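Local coordinates for phytochromobilin synthase (Solanum lycopersicum, PDB 6KME), which binds biliverdin IX alpha and probably reduces it, with electrons from ferredoxin, to phytochromobilin, the chromophore of plant phytochromes, at residues L153-K156 and Y157-L161; R173-S176 and P177-W181; H189-S192 and V193-S196; Q203-L206 and G207-R211. The protein carries 1 engineered substitution. All blocks are in the same frame, centred on the assembly; numbering follows the deposited sequence.

Interaction 1: L153-K156 and Y157-L161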
loop_
_atom_site.group_PDB
_atom_site.type_symbol
_atom_site.label_atom_id
_atom_site.label_comp_id
_atom_site.label_asym_id
_atom_site.label_seq_id
_atom_site.Cartn_x
_atom_site.Cartn_y
_atom_site.Cartn_z
ATOM N N LEU A 153 6.604 17.427 -4.318
ATOM C CA LEU A 153 5.255 16.872 -4.229
ATOM C C LEU A 153 4.925 16.471 -2.790
ATOM O O LEU A 153 3.854 16.802 -2.271
ATOM C CB LEU A 153 5.102 15.675 -5.168
ATOM C CG LEU A 153 3.840 14.806 -5.013
ATOM C CD1 LEU A 153 2.559 15.571 -5.332
ATOM C CD2 LEU A 153 3.941 13.545 -5.874
ATOM N N GLY A 154 5.836 15.752 -2.130
ATOM C CA GLY A 154 5.601 15.386 -0.745
ATOM C C GLY A 154 5.465 16.593 0.161
ATOM O O GLY A 154 4.680 16.570 1.117
ATOM N N LEU A 155 6.217 17.663 -0.127
ATOM C CA LEU A 155 6.133 18.868 0.689
ATOM C C LEU A 155 4.779 19.551 0.527
ATOM O O LEU A 155 4.228 20.089 1.496
ATOM C CB LEU A 155 7.276 19.817 0.326
ATOM C CG LEU A 155 7.653 20.879 1.354
ATOM C CD1 LEU A 155 8.003 20.237 2.682
ATOM C CD2 LEU A 155 8.811 21.711 0.833
ATOM N N LYS A 156 4.220 19.526 -0.685
ATOM C CA LYS A 156 2.923 20.155 -0.937
ATOM C C LYS A 156 1.843 19.593 -0.022
ATOM O O LYS A 156 1.061 20.344 0.570
ATOM C CB LYS A 156 2.526 19.961 -2.401
ATOM C CG LYS A 156 1.195 20.586 -2.792
ATOM C CD LYS A 156 0.824 20.198 -4.221
ATOM C CE LYS A 156 -0.327 21.038 -4.766
ATOM N NZ LYS A 156 -0.774 20.538 -6.101
ATOM N N TYR A 157 1.777 18.269 0.108
ATOM C CA TYR A 157 0.679 17.668 0.853
ATOM C C TYR A 157 0.997 17.430 2.321
ATOM O O TYR A 157 0.068 17.352 3.135
ATOM C CB TYR A 157 0.252 16.367 0.176
ATOM C CG TYR A 157 -0.510 16.667 -1.086
ATOM C CD1 TYR A 157 -1.819 17.120 -1.020
ATOM C CD2 TYR A 157 0.089 16.556 -2.335
ATOM C CE1 TYR A 157 -2.523 17.425 -2.153
ATOM C CE2 TYR A 157 -0.612 16.857 -3.484
ATOM C CZ TYR A 157 -1.920 17.291 -3.381
ATOM O OH TYR A 157 -2.637 17.603 -4.503
ATOM N N SER A 158 2.278 17.335 2.686
ATOM C CA SER A 158 2.623 17.243 4.100
ATOM C C SER A 158 2.147 18.473 4.864
ATOM O O SER A 158 1.880 18.394 6.070
ATOM C CB SER A 158 4.131 17.063 4.267
ATOM O OG SER A 158 4.792 18.315 4.141
ATOM N N LYS A 159 2.026 19.614 4.184
ATOM C CA LYS A 159 1.504 20.807 4.844
ATOM C C LYS A 159 -0.006 20.723 5.033
ATOM O O LYS A 159 -0.528 21.149 6.068
ATOM C CB LYS A 159 1.873 22.055 4.042
ATOM C CG LYS A 159 3.367 22.260 3.872
ATOM C CD LYS A 159 3.664 23.530 3.092
ATOM C CE LYS A 159 5.148 23.661 2.785
ATOM N NZ LYS A 159 5.445 24.903 2.020
ATOM N N LEU A 160 -0.715 20.152 4.058
ATOM C CA LEU A 160 -2.174 20.121 4.045
ATOM C C LEU A 160 -2.765 18.924 4.780
ATOM O O LEU A 160 -3.911 18.995 5.233
ATOM C CB LEU A 160 -2.684 20.094 2.598
ATOM C CG LEU A 160 -2.161 21.142 1.618
ATOM C CD1 LEU A 160 -2.718 20.840 0.244
ATOM C CD2 LEU A 160 -2.551 22.536 2.064
ATOM N N LEU A 161 -2.031 17.813 4.855
ATOM C CA LEU A 161 -2.474 16.566 5.482
ATOM C C LEU A 161 -1.422 16.214 6.527
ATOM O O LEU A 161 -0.433 15.524 6.221
ATOM C CB LEU A 161 -2.642 15.447 4.449
ATOM C CG LEU A 161 -3.713 15.632 3.358
ATOM C CD1 LEU A 161 -3.571 14.623 2.215
ATOM C CD2 LEU A 161 -5.124 15.555 3.958
#
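Gly154 O accepts the shortest sound bond between 153-156 and 157-161, from Ser158 N at 3.0 Å. The next carbonyl along, Leu155 O, is met by two residues. Ser158 OG donates to it over 3.2 Å, arriving well to the side of the C=O (109°) and tilted from the carbonyl plane. The serine torsion allows this: chi1 is 80°, which turns OG back over the preceding turn. Lys159 CG also lies against this oxygen, 3.3 Å from Leu155 O, and the extended lysine chain carries CE close to Leu155 CG. The bond from Tyr157 N to Leu153 O is weak, at 3.5 Å.

Tyr157 carries the packing. Lys156 lies alongside it and points the same way, with CG over one ring face near the rim and CD 3.7 Å from Tyr157 CE2. Leu153 CD1 comes to the ring edge, in plane, 3.9 Å from the same Tyr157 CE2. Tyr157 OH is hydrogen-bonded to Asp200, which also forms a long, weak ion pair with Lys156 NZ. Replacing Tyr157 by alanine is likely to leave Asp200 without its hydroxyl mate and to open a gap beside Leu153 CD1. The turn lies in the later part of helix 151-160. The Tyr157 side chain packs on Ser196 and Ala197 of helix 188-211, and its CB meets Ile180 of strand 180-185.

Interaction 2: R173-S176 and P177-W181; sequences RFFS and PIVIW. With BLA (biliverdine IX alpha), chain B.
Ser176 opens a turn and holds it with two bonds. Its OG accepts from Ile178 N at 3.0 Å, and its carbonyl O accepts from Val179 N at 3.2 Å. The first bond makes an ST turn. The second closes a type I beta turn from Ser176 to Val179, with the donor well above the carbonyl plane (63° out of it). Ser176 OG is also hydrogen-bonded to Asp129 of strand 123-131, so this buried hydroxyl has two partners and its rotation is fixed. Pro177 occupies the second position of the turn.

The turn brings Val179 back to Phe175. Val179 CG2 stands over one face of the Phe175 ring in a CH-pi contact, 4.1 Å from the centroid and 22° off the normal. The far end of the same ring meets biliverdin. Phe175 CE1 is 3.8 Å from CAB, the first vinyl carbon of the bilin, and Phe175 CZ is 3.9 Å from its C4B. A serine in place of Phe175 would probably leave Val179 CG2 without its ring and open a gap beside this terminal lactam ring.

Two more aromatics touch the bilin. Phe174 CB lies 3.7 Å from the vinyl end CBB, and its ring is stacked with Trp234. Trp181 CH2 is 3.4 Å from CAA, at the root of a propionate arm, and the bilin methyl CMA lies over one face of the indole. The arrangement forms an aromatic wall of the biliverdin pocket, built where a loop enters the edge strand 180-185 of the antiparallel sheet.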
loop_
_atom_site.group_PDB
_atom_site.type_symbol
_atom_site.label_atom_id
_atom_site.label_comp_id
_atom_site.label_asym_id
_atom_site.label_seq_id
_atom_site.Cartn_x
_atom_site.Cartn_y
_atom_site.Cartn_z
ATOM N N ARG A 173 9.953 0.989 7.751
ATOM C CA ARG A 173 10.825 0.236 6.848
ATOM C C ARG A 173 10.320 0.277 5.412
ATOM O O ARG A 173 11.103 0.112 4.472
ATOM C CB ARG A 173 10.932 -1.234 7.301
ATOM C CG ARG A 173 11.456 -1.455 8.733
ATOM C CD ARG A 173 11.236 -2.895 9.270
ATOM N NE ARG A 173 11.800 -3.059 10.621
ATOM C CZ ARG A 173 11.797 -4.196 11.319
ATOM N NH1 ARG A 173 11.251 -5.292 10.802
ATOM N NH2 ARG A 173 12.336 -4.241 12.544
ATOM N N PHE A 174 9.009 0.469 5.230
ATOM C CA PHE A 174 8.362 0.352 3.932
ATOM C C PHE A 174 7.880 1.679 3.353
ATOM O O PHE A 174 7.342 1.690 2.241
ATOM C CB PHE A 174 7.188 -0.642 4.037
ATOM C CG PHE A 174 7.590 -1.984 4.592
ATOM C CD1 PHE A 174 8.262 -2.913 3.792
ATOM C CD2 PHE A 174 7.348 -2.304 5.930
ATOM C CE1 PHE A 174 8.658 -4.150 4.303
ATOM C CE2 PHE A 174 7.737 -3.547 6.451
ATOM C CZ PHE A 174 8.393 -4.470 5.633
ATOM N N PHE A 175 8.062 2.796 4.051
ATOM C CA PHE A 175 7.525 4.069 3.585
ATOM C C PHE A 175 8.614 4.902 2.915
ATOM O O PHE A 175 9.793 4.807 3.260
ATOM C CB PHE A 175 6.907 4.863 4.743
ATOM C CG PHE A 175 5.605 4.300 5.252
ATOM C CD1 PHE A 175 4.948 3.275 4.569
ATOM C CD2 PHE A 175 5.028 4.801 6.412
ATOM C CE1 PHE A 175 3.752 2.762 5.035
ATOM C CE2 PHE A 175 3.812 4.286 6.888
ATOM C CZ PHE A 175 3.183 3.274 6.200
ATOM N N SER A 176 8.202 5.723 1.956
ATOM C CA SER A 176 9.093 6.624 1.233
ATOM C C SER A 176 9.144 7.977 1.929
ATOM O O SER A 176 8.344 8.253 2.821
ATOM C CB SER A 176 8.599 6.772 -0.202
ATOM O OG SER A 176 7.750 7.897 -0.315
ATOM N N PRO A 177 10.078 8.856 1.540
ATOM C CA PRO A 177 10.115 10.203 2.139
ATOM C C PRO A 177 8.937 11.087 1.767
ATOM O O PRO A 177 8.804 12.164 2.353
ATOM C CB PRO A 177 11.428 10.805 1.601
ATOM C CG PRO A 177 12.208 9.646 1.045
ATOM C CD PRO A 177 11.189 8.656 0.592
ATOM N N ILE A 178 8.086 10.695 0.820
ATOM C CA ILE A 178 6.917 11.496 0.485
ATOM C C ILE A 178 5.632 10.878 1.023
ATOM O O ILE A 178 4.540 11.288 0.614
ATOM C CB ILE A 178 6.811 11.750 -1.030
ATOM C CG1 ILE A 178 6.553 10.444 -1.799
ATOM C CG2 ILE A 178 8.052 12.481 -1.534
ATOM C CD1 ILE A 178 6.167 10.668 -3.278
ATOM N N VAL A 179 5.731 9.902 1.932
ATOM C CA VAL A 179 4.535 9.227 2.431
ATOM C C VAL A 179 3.577 10.239 3.047
ATOM O O VAL A 179 3.983 11.193 3.726
ATOM C CB VAL A 179 4.890 8.131 3.451
ATOM C CG1 VAL A 179 5.595 8.733 4.704
ATOM C CG2 VAL A 179 3.642 7.371 3.864
ATOM N N ILE A 180 2.299 10.060 2.759
ATOM C CA ILE A 180 1.233 10.753 3.463
ATOM C C ILE A 180 0.651 9.758 4.460
ATOM O O ILE A 180 -0.039 8.807 4.075
ATOM C CB ILE A 180 0.162 11.281 2.503
ATOM C CG1 ILE A 180 0.758 12.353 1.591
ATOM C CG2 ILE A 180 -1.047 11.818 3.292
ATOM C CD1 ILE A 180 -0.151 12.731 0.443
ATOM N N TRP A 181 0.961 9.962 5.736
ATOM C CA TRP A 181 0.377 9.203 6.839
ATOM C C TRP A 181 -0.350 10.244 7.672
ATOM O O TRP A 181 0.280 11.182 8.175
ATOM C CB TRP A 181 1.454 8.448 7.631
ATOM C CG TRP A 181 1.141 8.253 9.110
ATOM C CD1 TRP A 181 1.881 8.692 10.180
ATOM C CD2 TRP A 181 0.002 7.574 9.660
ATOM N NE1 TRP A 181 1.270 8.318 11.366
ATOM C CE2 TRP A 181 0.120 7.628 11.072
ATOM C CE3 TRP A 181 -1.099 6.908 9.096
ATOM C CZ2 TRP A 181 -0.836 7.060 11.925
ATOM C CZ3 TRP A 181 -2.044 6.342 9.943
ATOM C CH2 TRP A 181 -1.906 6.424 11.346
HETATM C CHA BLA B . -4.792 2.081 11.111
HETATM N NA BLA B . -3.345 1.659 9.001
HETATM C C1A BLA B . -3.491 2.104 10.326
HETATM C C2A BLA B . -2.177 2.558 10.782
HETATM C C3A BLA B . -1.242 2.359 9.673
HETATM C C4A BLA B . -1.990 1.800 8.583
HETATM C CMA BLA B . 0.253 2.681 9.600
HETATM C CAA BLA B . -1.931 3.098 12.219
HETATM C CBA BLA B . -1.790 1.935 13.165
HETATM C CGA BLA B . -0.289 1.475 13.260
HETATM O O1A BLA B . 0.429 2.394 13.527
HETATM O O2A BLA B . -0.139 0.306 13.060
HETATM C CHB BLA B . -1.503 1.427 7.176
HETATM N NB BLA B . 0.661 0.382 7.543
HETATM C C1B BLA B . -0.429 0.687 6.694
HETATM C C2B BLA B . 0.192 0.426 5.255
HETATM C C3B BLA B . 1.413 -0.228 5.377
HETATM C C4B BLA B . 1.713 -0.313 6.875
HETATM C CMB BLA B . -0.655 0.650 4.016
HETATM O OB BLA B . 2.609 -0.865 7.493
HETATM C CAB BLA B . 2.511 -0.794 4.511
HETATM C CBB BLA B . 3.660 -1.490 4.679
HETATM N NC BLA B . -7.066 -0.095 6.844
HETATM C C1C BLA B . -6.882 -0.471 5.493
HETATM C C2C BLA B . -8.121 -1.297 5.124
HETATM C C3C BLA B . -8.937 -1.349 6.255
HETATM C C4C BLA B . -8.268 -0.564 7.408
HETATM C CMC BLA B . -8.225 -1.870 3.705
HETATM O OC BLA B . -5.862 -0.096 4.937
HETATM C CAC BLA B . -10.245 -2.050 6.353
HETATM C CBC BLA B . -10.739 -3.177 5.794
HETATM C CHD BLA B . -8.556 -0.273 8.715
HETATM N ND BLA B . -6.414 0.896 9.588
HETATM C C1D BLA B . -7.653 0.423 9.719
HETATM C C2D BLA B . -8.216 0.644 11.111
HETATM C C3D BLA B . -7.236 1.299 11.834
HETATM C C4D BLA B . -6.023 1.489 10.879
HETATM C CMD BLA B . -9.613 0.166 11.461
HETATM C CAD BLA B . -7.176 1.802 13.282
HETATM C CBD BLA B . -7.074 0.692 14.310
HETATM C CGD BLA B . -5.686 -0.087 14.328
HETATM O O1D BLA B . -5.856 -1.293 14.298
HETATM O O2D BLA B . -4.707 0.646 14.372
#

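Interaction 3: H189-S192 and V193-S196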
loop_
_atom_site.group_PDB
_atom_site.type_symbol
_atom_site.label_atom_id
_atom_site.label_comp_id
_atom_site.label_asym_id
_atom_site.label_seq_id
_atom_site.Cartn_x
_atom_site.Cartn_y
_atom_site.Cartn_z
ATOM N N HIS A 189 -13.654 19.894 2.672
ATOM C CA HIS A 189 -12.312 20.360 2.339
ATOM C C HIS A 189 -11.282 19.239 2.470
ATOM O O HIS A 189 -10.471 19.018 1.562
ATOM C CB HIS A 189 -11.927 21.542 3.223
ATOM C CG HIS A 189 -10.484 21.917 3.111
ATOM N ND1 HIS A 189 -9.979 22.614 2.035
ATOM C CD2 HIS A 189 -9.432 21.664 3.924
ATOM C CE1 HIS A 189 -8.679 22.788 2.197
ATOM N NE2 HIS A 189 -8.323 22.217 3.334
ATOM N N ASN A 190 -11.295 18.518 3.597
ATOM C CA ASN A 190 -10.294 17.474 3.800
ATOM C C ASN A 190 -10.413 16.376 2.755
ATOM O O ASN A 190 -9.399 15.873 2.259
ATOM C CB ASN A 190 -10.412 16.880 5.204
ATOM C CG ASN A 190 -9.801 17.775 6.261
ATOM O OD1 ASN A 190 -9.010 18.660 5.944
ATOM N ND2 ASN A 190 -10.154 17.544 7.525
ATOM N N HIS A 191 -11.639 15.979 2.410
ATOM C CA HIS A 191 -11.772 14.936 1.396
ATOM C C HIS A 191 -11.384 15.442 0.013
ATOM O O HIS A 191 -10.836 14.680 -0.797
ATOM C CB HIS A 191 -13.191 14.377 1.407
ATOM C CG HIS A 191 -13.452 13.451 2.560
ATOM N ND1 HIS A 191 -14.551 13.570 3.382
ATOM C CD2 HIS A 191 -12.745 12.395 3.029
ATOM C CE1 HIS A 191 -14.513 12.625 4.306
ATOM N NE2 HIS A 191 -13.428 11.897 4.113
ATOM N N SER A 192 -11.659 16.717 -0.276
ATOM C CA SER A 192 -11.190 17.310 -1.524
ATOM C C SER A 192 -9.667 17.280 -1.606
ATOM O O SER A 192 -9.102 16.955 -2.655
ATOM C CB SER A 192 -11.719 18.741 -1.652
ATOM O OG SER A 192 -11.102 19.424 -2.731
ATOM N N VAL A 193 -8.983 17.601 -0.504
ATOM C CA VAL A 193 -7.523 17.547 -0.494
ATOM C C VAL A 193 -7.036 16.114 -0.689
ATOM O O VAL A 193 -6.080 15.860 -1.441
ATOM C CB VAL A 193 -6.981 18.161 0.808
ATOM C CG1 VAL A 193 -5.482 17.995 0.888
ATOM C CG2 VAL A 193 -7.351 19.635 0.875
ATOM N N LEU A 194 -7.684 15.157 -0.018
ATOM C CA LEU A 194 -7.291 13.760 -0.149
ATOM C C LEU A 194 -7.422 13.281 -1.585
ATOM O O LEU A 194 -6.555 12.552 -2.086
ATOM C CB LEU A 194 -8.148 12.892 0.770
ATOM C CG LEU A 194 -7.909 11.385 0.665
ATOM C CD1 LEU A 194 -6.480 11.044 1.060
ATOM C CD2 LEU A 194 -8.920 10.606 1.522
ATOM N N PHE A 195 -8.517 13.655 -2.253
ATOM C CA PHE A 195 -8.693 13.281 -3.653
ATOM C C PHE A 195 -7.589 13.877 -4.520
ATOM O O PHE A 195 -7.000 13.180 -5.352
ATOM C CB PHE A 195 -10.075 13.722 -4.146
ATOM C CG PHE A 195 -11.165 12.714 -3.885
ATOM C CD1 PHE A 195 -11.305 12.124 -2.633
ATOM C CD2 PHE A 195 -12.061 12.369 -4.888
ATOM C CE1 PHE A 195 -12.314 11.197 -2.389
ATOM C CE2 PHE A 195 -13.068 11.439 -4.650
ATOM C CZ PHE A 195 -13.195 10.857 -3.400
ATOM N N SER A 196 -7.283 15.165 -4.330
ATOM C CA SER A 196 -6.225 15.800 -5.118
ATOM C C SER A 196 -4.882 15.110 -4.903
ATOM O O SER A 196 -4.097 14.957 -5.846
ATOM C CB SER A 196 -6.118 17.283 -4.761
ATOM O OG SER A 196 -7.302 17.982 -5.107
HETATM O O HOH W 1 -8.056 20.059 -3.517
#
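Val193 folds back over the turn that starts at His189. Its CB lies 3.6 Å from Asn190 O. From there CG2 reaches back, 3.3 Å from His189 O, and ends over one face of the imidazole. Val193 CG2 is 3.9 Å from the centroid of the His189 ring and 23° off its normal, a CH-pi contact shifted toward the CE1 and NE2 side. The histidine meets it because its CG is anti to the backbone N (chi1 170°), which swings the ring along the helix toward the next turn. The other methyl, Val193 CG1, packs on Leu160 and Leu161.

One water joins two serines a turn apart. It is hydrogen-bonded to Ser196 OG at 2.7 Å and to Ser192 OG at 3.2 Å. Four backbone bonds of the alpha-helical i to i+4 pattern run beneath these side chains, among them Phe195 N to His191 O at 2.9 Å. The Phe195 ring stays close to that acceptor, with CD1 3.2 Å from His191 O.

The polar ends of two residues are held from outside the turn. Asn190 ND2 donates to Ser185 O, and His191 NE2 is hydrogen-bonded to Asn124 OD1. Leu194 CD2 comes near the edge of the His191 ring, and Leu194 itself packs on Phe117 and Phe184 of the sheet. This is an amphipathic helix laid on an antiparallel sheet, as in the alpha/beta/alpha sandwich of ferredoxin-dependent bilin reductases.

Interaction 4: Q203-L206 and G207-R211; sequences QAWL and GLMDR
The indole of Trp205 meets the sulfur of Met209 one turn further on. Met209 SD approaches obliquely, 5.0 Å from the centroid of the six-membered ring and 46° off its normal. Its nearest ring atom is Trp205 CZ3, at 4.2 Å. This is a Met-aromatic contact between residues i and i+4 of an alpha helix, in the last turns of helix 188-211. The indole packs against the sheet at Ile81 and Leu130, and its NE1 donates to Pro111 O, so the buried N-H is satisfied.

Beneath the pair, Met209 N donates to Trp205 O at 2.9 Å. Leu206 and Asp210 follow the same pattern, with Asp210 N 3.0 Å from Leu206 O. The Asp210 carboxylate turns back beside this carbonyl, and its OD1 is hydrogen-bonded to His47 of helix 34-47. Leu206 packs on that helix too, at Glu43 and His47. Leu208 leans the other way, with CB 3.3 Å from Trp205 O. The methionine chain runs out extended as far as SD and then bends (chi3 82°). The bend lays Met209 CE beside Leu206, 4.0 Å from Leu206 CD2.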
loop_
_atom_site.group_PDB
_atom_site.type_symbol
_atom_site.label_atom_id
_atom_site.label_comp_id
_atom_site.label_asym_id
_atom_site.label_seq_id
_atom_site.Cartn_x
_atom_site.Cartn_y
_atom_site.Cartn_z
ATOM N N GLN A 203 -0.499 10.028 -10.612
ATOM C CA GLN A 203 0.091 10.510 -11.854
ATOM C C GLN A 203 1.615 10.523 -11.769
ATOM O O GLN A 203 2.302 10.217 -12.751
ATOM C CB GLN A 203 -0.462 11.898 -12.198
ATOM C CG GLN A 203 -1.931 11.871 -12.647
ATOM C CD GLN A 203 -2.484 13.252 -12.959
ATOM O OE1 GLN A 203 -2.230 14.211 -12.234
ATOM N NE2 GLN A 203 -3.232 13.360 -14.050
ATOM N N ALA A 204 2.166 10.876 -10.602
ATOM C CA ALA A 204 3.612 10.797 -10.411
ATOM C C ALA A 204 4.110 9.372 -10.616
ATOM O O ALA A 204 5.141 9.157 -11.262
ATOM C CB ALA A 204 3.995 11.306 -9.011
ATOM N N TRP A 205 3.383 8.389 -10.071
ATOM C CA TRP A 205 3.782 6.991 -10.198
ATOM C C TRP A 205 3.715 6.537 -11.654
ATOM O O TRP A 205 4.609 5.822 -12.132
ATOM C CB TRP A 205 2.898 6.109 -9.311
ATOM C CG TRP A 205 3.293 4.645 -9.367
ATOM C CD1 TRP A 205 4.260 4.031 -8.624
ATOM C CD2 TRP A 205 2.750 3.636 -10.235
ATOM N NE1 TRP A 205 4.360 2.704 -8.980
ATOM C CE2 TRP A 205 3.448 2.436 -9.967
ATOM C CE3 TRP A 205 1.742 3.633 -11.217
ATOM C CZ2 TRP A 205 3.171 1.237 -10.638
ATOM C CZ3 TRP A 205 1.469 2.446 -11.889
ATOM C CH2 TRP A 205 2.184 1.260 -11.597
ATOM N N LEU A 206 2.673 6.957 -12.378
ATOM C CA LEU A 206 2.586 6.622 -13.802
ATOM C C LEU A 206 3.739 7.232 -14.593
ATOM O O LEU A 206 4.211 6.633 -15.569
ATOM C CB LEU A 206 1.237 7.077 -14.370
ATOM C CG LEU A 206 -0.006 6.290 -13.922
ATOM C CD1 LEU A 206 -1.257 7.009 -14.390
ATOM C CD2 LEU A 206 -0.007 4.849 -14.465
ATOM N N GLY A 207 4.209 8.415 -14.189
ATOM C CA GLY A 207 5.376 8.998 -14.832
ATOM C C GLY A 207 6.645 8.218 -14.558
ATOM O O GLY A 207 7.513 8.122 -15.425
ATOM N N LEU A 208 6.769 7.647 -13.351
ATOM C CA LEU A 208 7.861 6.716 -13.081
ATOM C C LEU A 208 7.743 5.466 -13.942
ATOM O O LEU A 208 8.746 4.977 -14.482
ATOM C CB LEU A 208 7.873 6.331 -11.598
ATOM C CG LEU A 208 8.135 7.476 -10.605
ATOM C CD1 LEU A 208 8.210 6.892 -9.197
ATOM C CD2 LEU A 208 9.411 8.227 -10.966
ATOM N N MET A 209 6.524 4.926 -14.069
ATOM C CA MET A 209 6.320 3.760 -14.926
ATOM C C MET A 209 6.780 4.026 -16.364
ATOM O O MET A 209 7.441 3.172 -16.971
ATOM C CB MET A 209 4.855 3.321 -14.892
ATOM C CG MET A 209 4.594 2.067 -15.754
ATOM S SD MET A 209 2.869 1.527 -15.771
ATOM C CE MET A 209 2.182 2.612 -17.009
ATOM N N ASP A 210 6.459 5.204 -16.922
ATOM C CA ASP A 210 6.910 5.544 -18.280
ATOM C C ASP A 210 8.403 5.329 -18.453
ATOM O O ASP A 210 8.857 4.871 -19.509
ATOM C CB ASP A 210 6.633 7.012 -18.611
ATOM C CG ASP A 210 5.162 7.352 -18.685
ATOM O OD1 ASP A 210 4.313 6.427 -18.756
ATOM O OD2 ASP A 210 4.874 8.575 -18.697
ATOM N N ARG A 211 9.186 5.708 -17.444
ATOM C CA ARG A 211 10.642 5.718 -17.521
ATOM C C ARG A 211 11.276 4.411 -17.050
ATOM O O ARG A 211 12.504 4.287 -17.077
ATOM C CB ARG A 211 11.190 6.894 -16.692
ATOM C CG ARG A 211 11.786 8.023 -17.528
ATOM C CD ARG A 211 10.725 8.815 -18.282
ATOM N NE ARG A 211 11.309 9.902 -19.079
ATOM C CZ ARG A 211 11.403 11.166 -18.663
ATOM N NH1 ARG A 211 10.956 11.504 -17.458
ATOM N NH2 ARG A 211 11.943 12.097 -19.441
#

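Overall arrangement
Interactions 1, 3 and 4 are helical turns, partly buried and away from the bilin. Interaction 2 is a buried turn in a loop and lines the pocket. Interactions 3 and 4 share helix 188-211, with centres about 22 Å apart. Interaction 1 touches both: Leu160 and Leu161 meet Val193, and Leu153 meets Ala204. It also packs on interaction 2, where Tyr157 and Leu161 cover Ile180. The chemistry follows the place. Interaction 3 sets a valine methyl on a histidine ring and links two serines through water near the surface. Interaction 4 sets sulfur against indole. Interaction 1 joins lysine to a tyrosine ring. Interaction 2 turns its aromatics to the ligand.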